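Local coordinates for protein alkaline phosphatase (Thermus thermophilus, PDB 7KWD) that probably hydrolyses phosphate monoesters as a homodimeric alkaline phosphatase that uses two zinc ions and one magnesium ion per active site, at residues A[61-66]-A[335-340]; A[115-120]-A[475-480]; A[165-170]-A[190-195]; A[306-311]-A[443-448]; A[347-352]-A[367-372]. All blocks are in the same frame, centred on the assembly; numbering follows the deposited sequence.

Contact 1: residues A[61-66]-A[335-340]; sequences ARRRQG and SSQGVD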
# COMPACT_ATOMS: atom_id res chain seq x y z
N ALA A 61 13.30 12.47 1.42
CA ALA A 61 14.39 12.90 0.55
C ALA A 61 14.14 14.31 0.00
O ALA A 61 15.03 15.17 0.02
CB ALA A 61 14.58 11.88 -0.57
N ARG A 62 12.93 14.57 -0.48
CA ARG A 62 12.64 15.87 -1.06
C ARG A 62 12.63 16.95 0.01
O ARG A 62 13.36 17.94 -0.08
CB ARG A 62 11.31 15.85 -1.80
CG ARG A 62 11.40 15.26 -3.21
CD ARG A 62 10.00 14.82 -3.72
NE ARG A 62 10.03 14.46 -5.14
CZ ARG A 62 10.02 15.34 -6.13
NH1 ARG A 62 9.97 16.66 -5.91
NH2 ARG A 62 10.08 14.90 -7.37
N ARG A 63 11.84 16.73 1.07
CA ARG A 63 11.59 17.75 2.07
C ARG A 63 12.78 18.00 2.99
O ARG A 63 13.03 19.15 3.37
CB ARG A 63 10.37 17.34 2.88
CG ARG A 63 9.93 18.37 3.87
CD ARG A 63 8.60 17.95 4.47
NE ARG A 63 8.28 18.71 5.66
CZ ARG A 63 7.37 19.69 5.71
NH1 ARG A 63 6.67 20.03 4.63
NH2 ARG A 63 7.14 20.30 6.86
N ARG A 64 13.49 16.95 3.41
CA ARG A 64 14.54 17.13 4.39
C ARG A 64 15.93 17.03 3.82
O ARG A 64 16.90 17.41 4.49
CB ARG A 64 14.47 16.08 5.52
CG ARG A 64 13.13 15.87 6.15
CD ARG A 64 12.48 17.16 6.49
NE ARG A 64 13.12 17.82 7.62
CZ ARG A 64 13.29 19.14 7.71
NH1 ARG A 64 12.90 19.95 6.72
NH2 ARG A 64 13.86 19.64 8.80
N GLN A 65 16.08 16.45 2.64
CA GLN A 65 17.40 16.38 2.02
C GLN A 65 17.44 17.15 0.71
O GLN A 65 18.48 17.19 0.08
CB GLN A 65 17.79 14.92 1.81
CG GLN A 65 17.80 14.13 3.14
CD GLN A 65 18.30 12.70 3.00
OE1 GLN A 65 18.23 12.12 1.92
NE2 GLN A 65 18.82 12.13 4.08
N GLY A 66 16.33 17.78 0.32
CA GLY A 66 16.31 18.54 -0.93
C GLY A 66 16.76 17.76 -2.14
O GLY A 66 17.41 18.31 -3.03
N SER A 335 0.11 17.12 8.12
CA SER A 335 0.56 15.73 8.02
C SER A 335 2.05 15.60 7.73
O SER A 335 2.66 14.58 8.08
CB SER A 335 -0.23 15.01 6.92
OG SER A 335 -1.63 14.99 7.23
N SER A 336 2.67 16.62 7.11
CA SER A 336 4.10 16.51 6.82
C SER A 336 5.00 16.65 8.04
O SER A 336 6.20 16.36 7.94
CB SER A 336 4.52 17.54 5.78
OG SER A 336 3.80 17.35 4.57
N GLN A 337 4.47 17.07 9.19
CA GLN A 337 5.31 17.20 10.39
C GLN A 337 5.95 15.87 10.75
O GLN A 337 7.11 15.83 11.19
CB GLN A 337 4.48 17.71 11.56
CG GLN A 337 4.04 19.16 11.45
CD GLN A 337 5.22 20.07 11.25
OE1 GLN A 337 6.10 20.17 12.10
NE2 GLN A 337 5.26 20.72 10.09
N GLY A 338 5.23 14.77 10.55
CA GLY A 338 5.79 13.47 10.89
C GLY A 338 7.07 13.15 10.13
O GLY A 338 7.91 12.39 10.62
N VAL A 339 7.20 13.68 8.92
CA VAL A 339 8.43 13.51 8.16
C VAL A 339 9.55 14.29 8.81
O VAL A 339 10.66 13.78 9.00
CB VAL A 339 8.19 13.94 6.70
CG1 VAL A 339 9.47 13.96 5.90
CG2 VAL A 339 7.12 13.00 6.02
N ASP A 340 9.30 15.56 9.13
CA ASP A 340 10.31 16.34 9.82
C ASP A 340 10.75 15.66 11.10
O ASP A 340 11.94 15.61 11.42
CB ASP A 340 9.78 17.73 10.16
CG ASP A 340 9.39 18.52 8.94
OD1 ASP A 340 9.98 18.29 7.86
OD2 ASP A 340 8.49 19.37 9.09
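Ser336 meets Arg63 first along the segment 335-340. Its CB lies over the centre of one face of the Arg63 guanidinium, 3.5 Å from NH1 of Arg63. The Ser336 hydroxyl is hydrogen-bonded to the backbone N of Tyr91 of the second subunit. Gln337 follows, and its bent side chain brings NE2 to 3.8 Å from NH2 of Arg63, at an oblique angle to the guanidinium. These residues lead into the short helix 337-340, which here packs beside the C-terminal end of helix 51-65, close to the dimer interface. Tyr91 of the second subunit also packs on Arg63. Val339 gives the apolar part of the contact: its CG1 lies 4.1 Å from CG of Arg64. Asp340 is the acid shared by Arg63 and Arg64 in a three-residue salt-bridge network. Arg63 has CG anti to its backbone N (chi1 -175°) and an extended chain from CG to NE, which carries the guanidinium across to the carboxylate. It grips side-on: NE donates to OD1 of Asp340 at 2.8 Å, and NH2 donates to OD2 of Asp340 at 2.8 Å. Both bonds are nearly straight, and both use syn sides of the carboxylate. Arg64 instead folds back at chi2 and chi3. OD1 of Asp340 sits over one face of its guanidinium, 3.2 Å from NE of Arg64, so this pairing is of charges alone. NH2 of Arg64 forms a further salt bridge with Glu343.

Contact 2: residues A[115-120]-A[475-480]; sequences IHADGT and PVMSEE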
# COMPACT_ATOMS: atom_id res chain seq x y z
N ILE A 115 11.71 -25.86 -1.51
CA ILE A 115 11.18 -27.17 -1.16
C ILE A 115 9.68 -27.03 -0.92
O ILE A 115 9.20 -25.97 -0.50
CB ILE A 115 11.92 -27.72 0.08
CG1 ILE A 115 11.77 -29.22 0.23
CG2 ILE A 115 11.41 -26.97 1.35
CD1 ILE A 115 12.61 -29.81 1.40
N HIS A 116 8.95 -28.12 -1.15
CA HIS A 116 7.53 -28.15 -0.88
C HIS A 116 7.27 -28.72 0.51
O HIS A 116 8.13 -29.34 1.11
CB HIS A 116 6.80 -28.98 -1.94
CG HIS A 116 6.46 -28.21 -3.16
ND1 HIS A 116 5.92 -26.94 -3.10
CD2 HIS A 116 6.60 -28.50 -4.47
CE1 HIS A 116 5.75 -26.48 -4.33
NE2 HIS A 116 6.15 -27.42 -5.18
N ALA A 117 6.04 -28.54 1.00
CA ALA A 117 5.74 -28.98 2.36
C ALA A 117 5.92 -30.48 2.55
O ALA A 117 5.97 -30.95 3.69
CB ALA A 117 4.30 -28.60 2.73
N ASP A 118 5.98 -31.25 1.47
CA ASP A 118 6.14 -32.69 1.56
C ASP A 118 7.60 -33.09 1.41
O ASP A 118 7.89 -34.27 1.33
CB ASP A 118 5.30 -33.40 0.49
CG ASP A 118 5.77 -33.10 -0.92
OD1 ASP A 118 6.74 -32.31 -1.07
OD2 ASP A 118 5.18 -33.65 -1.89
N GLY A 119 8.51 -32.12 1.31
CA GLY A 119 9.91 -32.43 1.14
C GLY A 119 10.40 -32.48 -0.28
O GLY A 119 11.61 -32.56 -0.49
N THR A 120 9.53 -32.41 -1.27
CA THR A 120 9.98 -32.38 -2.66
C THR A 120 10.96 -31.24 -2.87
O THR A 120 10.62 -30.08 -2.63
CB THR A 120 8.79 -32.18 -3.60
OG1 THR A 120 7.79 -33.16 -3.30
CG2 THR A 120 9.25 -32.30 -5.01
N PRO A 475 8.35 -28.64 -9.88
CA PRO A 475 7.02 -29.20 -9.63
C PRO A 475 6.14 -28.30 -8.80
O PRO A 475 6.59 -27.47 -7.99
CB PRO A 475 7.32 -30.52 -8.91
CG PRO A 475 8.70 -30.32 -8.29
CD PRO A 475 9.43 -29.42 -9.27
N VAL A 476 4.85 -28.49 -8.99
CA VAL A 476 3.78 -27.74 -8.37
C VAL A 476 3.09 -28.60 -7.33
O VAL A 476 3.07 -29.83 -7.42
CB VAL A 476 2.82 -27.31 -9.50
CG1 VAL A 476 1.49 -26.85 -8.93
CG2 VAL A 476 3.47 -26.23 -10.39
N MET A 477 2.50 -27.94 -6.34
CA MET A 477 1.62 -28.54 -5.34
C MET A 477 0.39 -27.65 -5.29
O MET A 477 0.50 -26.42 -5.37
CB MET A 477 2.29 -28.64 -3.95
CG MET A 477 1.38 -28.94 -2.74
SD MET A 477 2.30 -29.16 -1.15
CE MET A 477 3.59 -30.29 -1.66
N SER A 478 -0.79 -28.27 -5.19
CA SER A 478 -2.03 -27.54 -5.09
C SER A 478 -2.25 -27.08 -3.66
O SER A 478 -1.68 -27.62 -2.71
CB SER A 478 -3.22 -28.40 -5.53
OG SER A 478 -3.54 -29.33 -4.52
N GLU A 479 -3.09 -26.05 -3.52
CA GLU A 479 -3.42 -25.55 -2.20
C GLU A 479 -4.04 -26.64 -1.34
O GLU A 479 -3.70 -26.79 -0.14
CB GLU A 479 -4.38 -24.37 -2.34
CG GLU A 479 -4.83 -23.78 -1.01
CD GLU A 479 -5.74 -22.56 -1.19
OE1 GLU A 479 -6.09 -22.26 -2.36
OE2 GLU A 479 -6.12 -21.93 -0.19
N GLU A 480 -4.96 -27.42 -1.92
CA GLU A 480 -5.61 -28.49 -1.16
C GLU A 480 -4.60 -29.56 -0.79
O GLU A 480 -4.61 -30.07 0.34
CB GLU A 480 -6.79 -29.07 -1.96
CG GLU A 480 -8.03 -28.14 -2.08
CD GLU A 480 -8.77 -27.89 -0.74
OE1 GLU A 480 -9.04 -28.86 0.02
OE2 GLU A 480 -9.10 -26.70 -0.46
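His116 and Met477 join a type I beta turn, His116 to Gly119, to the extended chain that leads into the C-terminal helix 479-487. Their side chains run antiparallel, side by side. A chi1 of 166° swings the Met477 chain away from its own N and along the histidine, to the turn. Its CB lies over the centre of one face of the His116 ring, 4.0 Å from the centroid, as a CH-pi contact. SD is farther off and oblique to the ring, and it also lies 4.4 Å from CB of Ala117. The chain then bends at chi3, and CE tucks in against the turn. There it meets CB of His116 at 3.5 Å and CG of Asp118 at 3.6 Å. Ala482 and Ile485 of helix 479-487 pack on the same methionine.

The edge of the imidazole does a different job. NE2 of His116 donates to O of Pro475 at 2.8 Å, with an N-H...O angle of 162°. The oxygen is near the ring plane, while the donor stands above the carbonyl plane. With the imidazole replaced by an alanine methyl, O of Pro475 would probably lose this donor and a gap would open beside CB of Met477. Pro475 adds an apolar touch, its CG 3.9 Å from CG2 of Thr120. The turn is braced from within: OD1 of Asp118 accepts from N of Thr120, an Asx turn, and also from OG1 of Thr120, both from the same face of the carboxylate.

Contact 3: residues A[165-170]-A[190-195]; sequences IAEQYL and RKDGKD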
# COMPACT_ATOMS: atom_id res chain seq x y z
N ILE A 165 22.73 -24.38 6.84
CA ILE A 165 22.73 -23.61 5.59
C ILE A 165 24.14 -23.07 5.29
O ILE A 165 24.59 -23.09 4.15
CB ILE A 165 21.68 -22.49 5.68
CG1 ILE A 165 20.26 -23.10 5.67
CG2 ILE A 165 21.79 -21.51 4.51
CD1 ILE A 165 19.17 -22.10 6.07
N ALA A 166 24.86 -22.62 6.32
CA ALA A 166 26.22 -22.15 6.12
C ALA A 166 27.11 -23.24 5.55
O ALA A 166 27.98 -22.98 4.71
CB ALA A 166 26.80 -21.63 7.45
N GLU A 167 26.88 -24.49 5.96
CA GLU A 167 27.61 -25.60 5.37
C GLU A 167 27.19 -25.78 3.92
O GLU A 167 28.03 -26.03 3.03
CB GLU A 167 27.35 -26.90 6.15
CG GLU A 167 27.77 -26.95 7.63
CD GLU A 167 27.15 -28.16 8.35
OE1 GLU A 167 27.14 -29.24 7.76
OE2 GLU A 167 26.64 -28.02 9.47
N GLN A 168 25.89 -25.67 3.65
CA GLN A 168 25.41 -25.78 2.27
C GLN A 168 26.00 -24.69 1.39
O GLN A 168 26.26 -24.92 0.20
CB GLN A 168 23.89 -25.72 2.28
CG GLN A 168 23.23 -26.96 2.91
CD GLN A 168 21.72 -26.81 2.94
OE1 GLN A 168 21.17 -26.28 3.90
NE2 GLN A 168 21.05 -27.29 1.89
N TYR A 169 26.21 -23.49 1.95
CA TYR A 169 26.84 -22.40 1.19
C TYR A 169 28.26 -22.77 0.77
O TYR A 169 28.68 -22.50 -0.38
CB TYR A 169 26.88 -21.14 2.04
CG TYR A 169 25.62 -20.32 2.04
CD1 TYR A 169 24.41 -20.82 1.54
CD2 TYR A 169 25.65 -19.02 2.50
CE1 TYR A 169 23.28 -20.02 1.53
CE2 TYR A 169 24.53 -18.23 2.50
CZ TYR A 169 23.34 -18.73 2.02
OH TYR A 169 22.23 -17.90 2.03
N LEU A 170 29.03 -23.37 1.68
CA LEU A 170 30.38 -23.82 1.34
C LEU A 170 30.34 -24.81 0.18
O LEU A 170 31.15 -24.72 -0.74
CB LEU A 170 31.04 -24.44 2.56
CG LEU A 170 32.45 -25.02 2.39
CD1 LEU A 170 33.47 -23.96 1.94
CD2 LEU A 170 32.91 -25.69 3.70
N ARG A 190 29.04 -21.73 16.78
CA ARG A 190 28.36 -22.89 16.23
C ARG A 190 28.17 -23.98 17.28
O ARG A 190 29.06 -24.26 18.09
CB ARG A 190 29.17 -23.43 15.05
CG ARG A 190 29.08 -22.56 13.78
CD ARG A 190 29.81 -23.23 12.60
NE ARG A 190 29.32 -24.58 12.33
CZ ARG A 190 28.42 -24.88 11.40
NH1 ARG A 190 27.89 -23.92 10.63
NH2 ARG A 190 28.05 -26.11 11.24
N LYS A 191 27.01 -24.63 17.23
CA LYS A 191 26.71 -25.67 18.20
C LYS A 191 27.66 -26.85 18.05
O LYS A 191 27.99 -27.50 19.04
CB LYS A 191 25.26 -26.13 18.06
CG LYS A 191 24.26 -24.99 18.25
CD LYS A 191 22.82 -25.51 18.11
CE LYS A 191 21.86 -24.39 17.79
NZ LYS A 191 21.26 -23.97 19.05
N ASP A 192 28.12 -27.11 16.83
CA ASP A 192 29.04 -28.20 16.60
C ASP A 192 30.50 -27.80 16.75
O ASP A 192 31.37 -28.64 16.51
CB ASP A 192 28.80 -28.81 15.19
CG ASP A 192 29.18 -27.85 14.04
OD1 ASP A 192 29.68 -26.74 14.28
OD2 ASP A 192 28.99 -28.24 12.87
N GLY A 193 30.79 -26.57 17.14
CA GLY A 193 32.16 -26.10 17.32
C GLY A 193 33.06 -26.09 16.10
O GLY A 193 34.26 -25.85 16.20
N LYS A 194 32.50 -26.35 14.92
CA LYS A 194 33.30 -26.40 13.70
C LYS A 194 33.75 -25.00 13.26
O LYS A 194 32.97 -24.05 13.29
CB LYS A 194 32.45 -27.06 12.61
CG LYS A 194 33.17 -27.52 11.37
CD LYS A 194 32.14 -27.93 10.29
CE LYS A 194 31.51 -29.32 10.55
NZ LYS A 194 31.21 -30.06 9.27
N ASP A 195 35.01 -24.88 12.79
CA ASP A 195 35.51 -23.60 12.25
C ASP A 195 35.20 -23.54 10.75
O ASP A 195 36.01 -23.90 9.90
CB ASP A 195 37.01 -23.44 12.53
CG ASP A 195 37.57 -22.08 12.09
OD1 ASP A 195 36.88 -21.36 11.33
OD2 ASP A 195 38.71 -21.71 12.51
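The backbones of 165-170 and 190-195 stay well apart, with CA of Glu167 10.1 Å from CA of Lys194, so mostly long side chains bridge the gap. Glu167 reaches out from helix 162-172 with an extended chain. Its OE2 accepts from NH2 of Arg190 at 3.0 Å, in a salt bridge whose N-H...O angle is a bent 140°. OE2 lies near the guanidinium plane, and NH2 comes to it on the anti side of the carboxylate, tilted out of the carboxylate plane. The two flat groups are turned 66° apart. CB of Ala166 lies at the guanidinium edge, 4.1 Å from NH1 of Arg190. That nitrogen donates to the backbone oxygens of Glu163 and Phe184. Arg190 opens a type I beta turn ending at Gly193, in the loop before helix 196-202. Its chain bends at chi3 (56°), letting it take the Asp192 carboxylate side-on: NE lies 2.9 Å from OD1 and NH2 2.8 Å from OD2 of Asp192. OD1 of Asp192 also accepts from N of Lys194, closing an Asx turn, with the two donors on opposite faces of the carboxylate. The Arg190 guanidinium charge probably offsets the repulsion between OE2 of Glu167 and OD2 of Asp192, 4.1 Å apart.

Contact 4: residues A[306-311]-A[443-448]; sequences RNPDTL and YGQGLR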
# COMPACT_ATOMS: atom_id res chain seq x y z
N ARG A 306 26.66 1.32 -17.71
CA ARG A 306 27.93 0.95 -18.33
C ARG A 306 27.92 -0.45 -18.91
O ARG A 306 28.83 -0.76 -19.69
CB ARG A 306 29.08 1.09 -17.32
CG ARG A 306 29.20 2.51 -16.72
CD ARG A 306 30.38 2.66 -15.75
NE ARG A 306 30.56 1.52 -14.85
CZ ARG A 306 30.17 1.46 -13.57
NH1 ARG A 306 29.55 2.48 -12.99
NH2 ARG A 306 30.41 0.36 -12.85
N ASN A 307 26.91 -1.28 -18.61
CA ASN A 307 26.91 -2.71 -18.97
C ASN A 307 25.55 -3.12 -19.50
O ASN A 307 24.75 -3.76 -18.80
CB ASN A 307 27.29 -3.57 -17.77
CG ASN A 307 28.74 -3.42 -17.40
OD1 ASN A 307 29.59 -4.13 -17.92
ND2 ASN A 307 29.03 -2.51 -16.51
N PRO A 308 25.24 -2.78 -20.74
CA PRO A 308 23.91 -3.09 -21.28
C PRO A 308 23.60 -4.57 -21.42
O PRO A 308 22.43 -4.91 -21.65
CB PRO A 308 23.91 -2.40 -22.65
CG PRO A 308 25.34 -2.03 -22.91
CD PRO A 308 25.99 -1.86 -21.62
N ASP A 309 24.59 -5.47 -21.27
CA ASP A 309 24.25 -6.89 -21.24
C ASP A 309 23.66 -7.32 -19.88
O ASP A 309 23.46 -8.52 -19.66
CB ASP A 309 25.49 -7.73 -21.59
CG ASP A 309 26.62 -7.57 -20.58
OD1 ASP A 309 26.49 -6.76 -19.62
OD2 ASP A 309 27.64 -8.27 -20.73
N THR A 310 23.32 -6.37 -19.01
CA THR A 310 22.94 -6.66 -17.63
C THR A 310 21.53 -6.15 -17.35
O THR A 310 21.23 -4.98 -17.62
CB THR A 310 23.89 -5.98 -16.64
OG1 THR A 310 25.23 -6.40 -16.90
CG2 THR A 310 23.49 -6.29 -15.20
N LEU A 311 20.70 -7.03 -16.79
CA LEU A 311 19.35 -6.65 -16.37
C LEU A 311 19.31 -6.45 -14.86
O LEU A 311 19.80 -7.29 -14.10
CB LEU A 311 18.34 -7.71 -16.78
CG LEU A 311 16.94 -7.46 -16.19
CD1 LEU A 311 16.34 -6.21 -16.81
CD2 LEU A 311 16.04 -8.64 -16.42
N TYR A 443 15.03 -2.47 -14.78
CA TYR A 443 15.97 -1.41 -15.17
C TYR A 443 16.94 -2.04 -16.15
O TYR A 443 17.83 -2.82 -15.76
CB TYR A 443 16.68 -0.80 -13.97
CG TYR A 443 17.54 0.38 -14.37
CD1 TYR A 443 18.85 0.20 -14.81
CD2 TYR A 443 17.04 1.67 -14.35
CE1 TYR A 443 19.63 1.27 -15.20
CE2 TYR A 443 17.83 2.74 -14.72
CZ TYR A 443 19.12 2.53 -15.14
OH TYR A 443 19.88 3.63 -15.51
N GLY A 444 16.78 -1.72 -17.41
CA GLY A 444 17.60 -2.33 -18.43
C GLY A 444 17.38 -1.65 -19.76
O GLY A 444 16.49 -0.80 -19.92
N GLN A 445 18.22 -2.06 -20.72
CA GLN A 445 18.20 -1.49 -22.05
C GLN A 445 17.11 -2.16 -22.86
O GLN A 445 17.00 -3.40 -22.86
CB GLN A 445 19.56 -1.68 -22.72
CG GLN A 445 19.62 -1.25 -24.18
CD GLN A 445 21.05 -1.25 -24.72
OE1 GLN A 445 21.46 -2.19 -25.41
NE2 GLN A 445 21.80 -0.19 -24.41
N GLY A 446 16.30 -1.36 -23.53
CA GLY A 446 15.39 -1.88 -24.53
C GLY A 446 14.07 -2.42 -24.02
O GLY A 446 13.45 -3.23 -24.69
N LEU A 447 13.63 -1.97 -22.86
CA LEU A 447 12.44 -2.50 -22.22
C LEU A 447 11.27 -1.56 -22.33
O LEU A 447 10.24 -1.79 -21.69
CB LEU A 447 12.73 -2.78 -20.75
CG LEU A 447 13.77 -3.87 -20.53
CD1 LEU A 447 14.03 -4.04 -19.06
CD2 LEU A 447 13.30 -5.20 -21.14
N ARG A 448 11.38 -0.53 -23.16
CA ARG A 448 10.37 0.53 -23.15
C ARG A 448 8.95 0.02 -23.41
O ARG A 448 7.98 0.62 -22.93
CB ARG A 448 10.74 1.60 -24.20
CG ARG A 448 10.69 1.07 -25.63
CD ARG A 448 11.08 2.14 -26.68
NE ARG A 448 10.60 3.49 -26.41
CZ ARG A 448 10.35 4.41 -27.35
NH1 ARG A 448 10.53 4.13 -28.64
NH2 ARG A 448 9.93 5.62 -27.00
O HOH W 1 20.85 -3.40 -19.96
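The start of strand 310-325 meets the loop after strand 438-443, and Pro308 and Leu311 touch Gln445 and Leu447 there. The two strands pair antiparallel in the chain's mixed beta structure. Here, where the loop turns off, a water takes over between the backbones. It donates to O of Pro308 at 2.8 Å and to O of Thr310 at 2.8 Å. It accepts from N of Gln445 at 3.0 Å, so it bridges the two backbones.

Side chains pack around this bridge. Gln445 leaves its backbone with a chi1 of 174° and stays extended beyond CG, which sets the face of its amide against CB of Pro308. NE2 of Gln445 is 3.5 Å from CB of Pro308, and OE1 of Gln445 is 3.7 Å from the same carbon, a van der Waals contact. Pro308 belongs to a type I beta turn, Asn307 to Thr310, that links helix 283-306 to the strand. Deeper in, CD1 of Leu311 reaches the loop. That methyl is 3.8 Å from O of Tyr443 and 3.9 Å from CD1 of Leu447, and the Leu311 and Leu447 side chains cross at about a right angle. Leu34 and Tyr38 also touch Leu311. Gly444 runs close past this leucine, its CA 4.4 Å from CD1 of Leu311; a CB on Gly444 would point toward Leu311 and be tight against that methyl. The hydroxyl of Tyr443 is hydrogen-bonded to Asp305 in helix 283-306.

Contact 5: residues A[347-352]-A[367-372]; sequences ASFEHM and EAFRAM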
# COMPACT_ATOMS: atom_id res chain seq x y z
N ALA A 347 18.77 6.39 16.59
CA ALA A 347 18.97 4.96 16.77
C ALA A 347 17.63 4.24 16.60
O ALA A 347 16.55 4.84 16.65
CB ALA A 347 19.57 4.64 18.15
N SER A 348 17.73 2.93 16.37
CA SER A 348 16.55 2.09 16.26
C SER A 348 16.07 1.61 17.62
O SER A 348 16.80 1.64 18.61
CB SER A 348 16.89 0.86 15.41
OG SER A 348 17.88 0.07 16.08
N PHE A 349 14.83 1.12 17.66
CA PHE A 349 14.32 0.44 18.85
C PHE A 349 15.22 -0.72 19.26
O PHE A 349 15.33 -1.03 20.45
CB PHE A 349 12.91 -0.09 18.57
CG PHE A 349 11.82 0.97 18.57
CD1 PHE A 349 11.98 2.17 19.23
CD2 PHE A 349 10.61 0.73 17.92
CE1 PHE A 349 10.96 3.11 19.24
CE2 PHE A 349 9.61 1.67 17.92
CZ PHE A 349 9.78 2.86 18.59
N GLU A 350 15.84 -1.39 18.29
CA GLU A 350 16.70 -2.55 18.58
C GLU A 350 17.92 -2.13 19.35
O GLU A 350 18.36 -2.81 20.29
CB GLU A 350 17.09 -3.22 17.27
CG GLU A 350 18.22 -4.24 17.37
CD GLU A 350 18.55 -4.88 16.01
OE1 GLU A 350 19.55 -4.48 15.38
OE2 GLU A 350 17.79 -5.78 15.57
N HIS A 351 18.49 -0.99 18.97
CA HIS A 351 19.67 -0.48 19.67
C HIS A 351 19.29 0.08 21.03
O HIS A 351 19.94 -0.23 22.03
CB HIS A 351 20.32 0.56 18.80
CG HIS A 351 21.57 1.14 19.37
ND1 HIS A 351 22.80 0.58 19.16
CD2 HIS A 351 21.76 2.25 20.10
CE1 HIS A 351 23.72 1.33 19.74
NE2 HIS A 351 23.11 2.36 20.32
N MET A 352 18.20 0.85 21.08
CA MET A 352 17.67 1.28 22.36
C MET A 352 17.50 0.11 23.31
O MET A 352 18.00 0.14 24.44
CB MET A 352 16.33 2.01 22.16
CG MET A 352 16.50 3.37 21.43
SD MET A 352 14.95 4.15 20.86
CE MET A 352 14.15 4.38 22.51
N GLU A 367 15.11 8.63 29.08
CA GLU A 367 16.31 9.24 28.52
C GLU A 367 16.64 8.64 27.16
O GLU A 367 17.09 9.36 26.26
CB GLU A 367 17.48 9.08 29.49
CG GLU A 367 18.84 9.48 28.93
CD GLU A 367 18.90 10.91 28.40
OE1 GLU A 367 17.95 11.70 28.63
OE2 GLU A 367 19.92 11.22 27.76
N ALA A 368 16.42 7.33 26.99
CA ALA A 368 16.72 6.69 25.71
C ALA A 368 15.84 7.26 24.60
O ALA A 368 16.34 7.60 23.52
CB ALA A 368 16.53 5.18 25.83
N PHE A 369 14.54 7.40 24.86
CA PHE A 369 13.66 8.01 23.87
C PHE A 369 14.05 9.46 23.57
O PHE A 369 13.99 9.89 22.41
CB PHE A 369 12.22 7.94 24.36
CG PHE A 369 11.54 6.66 24.01
CD1 PHE A 369 11.80 5.52 24.73
CD2 PHE A 369 10.64 6.61 22.95
CE1 PHE A 369 11.17 4.33 24.40
CE2 PHE A 369 10.00 5.43 22.62
CZ PHE A 369 10.28 4.28 23.35
N ARG A 370 14.44 10.22 24.60
CA ARG A 370 14.91 11.59 24.38
C ARG A 370 16.13 11.59 23.48
O ARG A 370 16.19 12.32 22.48
CB ARG A 370 15.24 12.25 25.73
CG ARG A 370 15.28 13.80 25.74
CD ARG A 370 16.12 14.35 26.92
NE ARG A 370 17.49 13.83 26.90
CZ ARG A 370 18.40 14.16 25.98
NH1 ARG A 370 18.08 15.04 25.05
NH2 ARG A 370 19.62 13.63 25.99
N ALA A 371 17.13 10.79 23.81
CA ALA A 371 18.39 10.89 23.09
C ALA A 371 18.33 10.27 21.70
O ALA A 371 18.98 10.78 20.78
CB ALA A 371 19.48 10.23 23.91
N MET A 372 17.56 9.21 21.51
CA MET A 372 17.63 8.46 20.27
C MET A 372 16.41 8.62 19.38
O MET A 372 16.52 8.38 18.17
CB MET A 372 17.88 6.98 20.60
CG MET A 372 19.30 6.77 21.19
SD MET A 372 19.70 5.07 21.70
CE MET A 372 19.48 5.19 23.48
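Met352 and Phe369 form the apolar centre. CE of Met352 lies over one face of the Phe369 ring, offset toward the rim and 3.4 Å from CD1 of Phe369. This is a CH-pi contact, and SD of Met352 stands above the same face at a distance, which makes this a Met-aromatic contact. The bend at chi3 (62°) turns the methyl onto the ring. CE of Met352 also touches CB of Ala368 at 4.2 Å. A serine in place of Met352 would probably leave this face of Phe369 without its methyl cover and open a gap beside Met372. Beyond, SD of Met372 lies 3.6 Å from CG of Met352. The same sulfur touches CB of Ala347 at 3.6 Å and meets the edge of the His351 ring, 3.8 Å from CD2 of His351. At the polar edge, N of Ala347 makes a weak hydrogen bond to O of Met372. OG of Ser348, the N-cap, accepts from N of His351. The contact thus packs the beginning of helix 349-356 against helix 362-373. Met409 of helix 406-412 covers Phe349, Met352 and Phe369, while helix 234-239 touches Ala347 and His351.

Contacts 1 and 5 are the closest pair by centres, about 21 Å apart, and helix 337-340 is followed by helix 349-356. Contacts 2 and 3 come within about 9 Å at their nearest atoms, with centres about 28 Å apart. Contact 4 is about 33 Å from contact 1 between centres, and strand 310-325 leads from it toward helix 337-340. Contact 2 spans most of the chain, from 115 to 480, and encloses contacts 3, 4 and 5 in sequence. Contact 1 crosses contacts 2 and 4 and borders the second subunit. Contacts 1, 2 and 4 join parts far apart in sequence, while 3 and 5 close short local loops; all lie about 23 to 25 Å from the chain's centre.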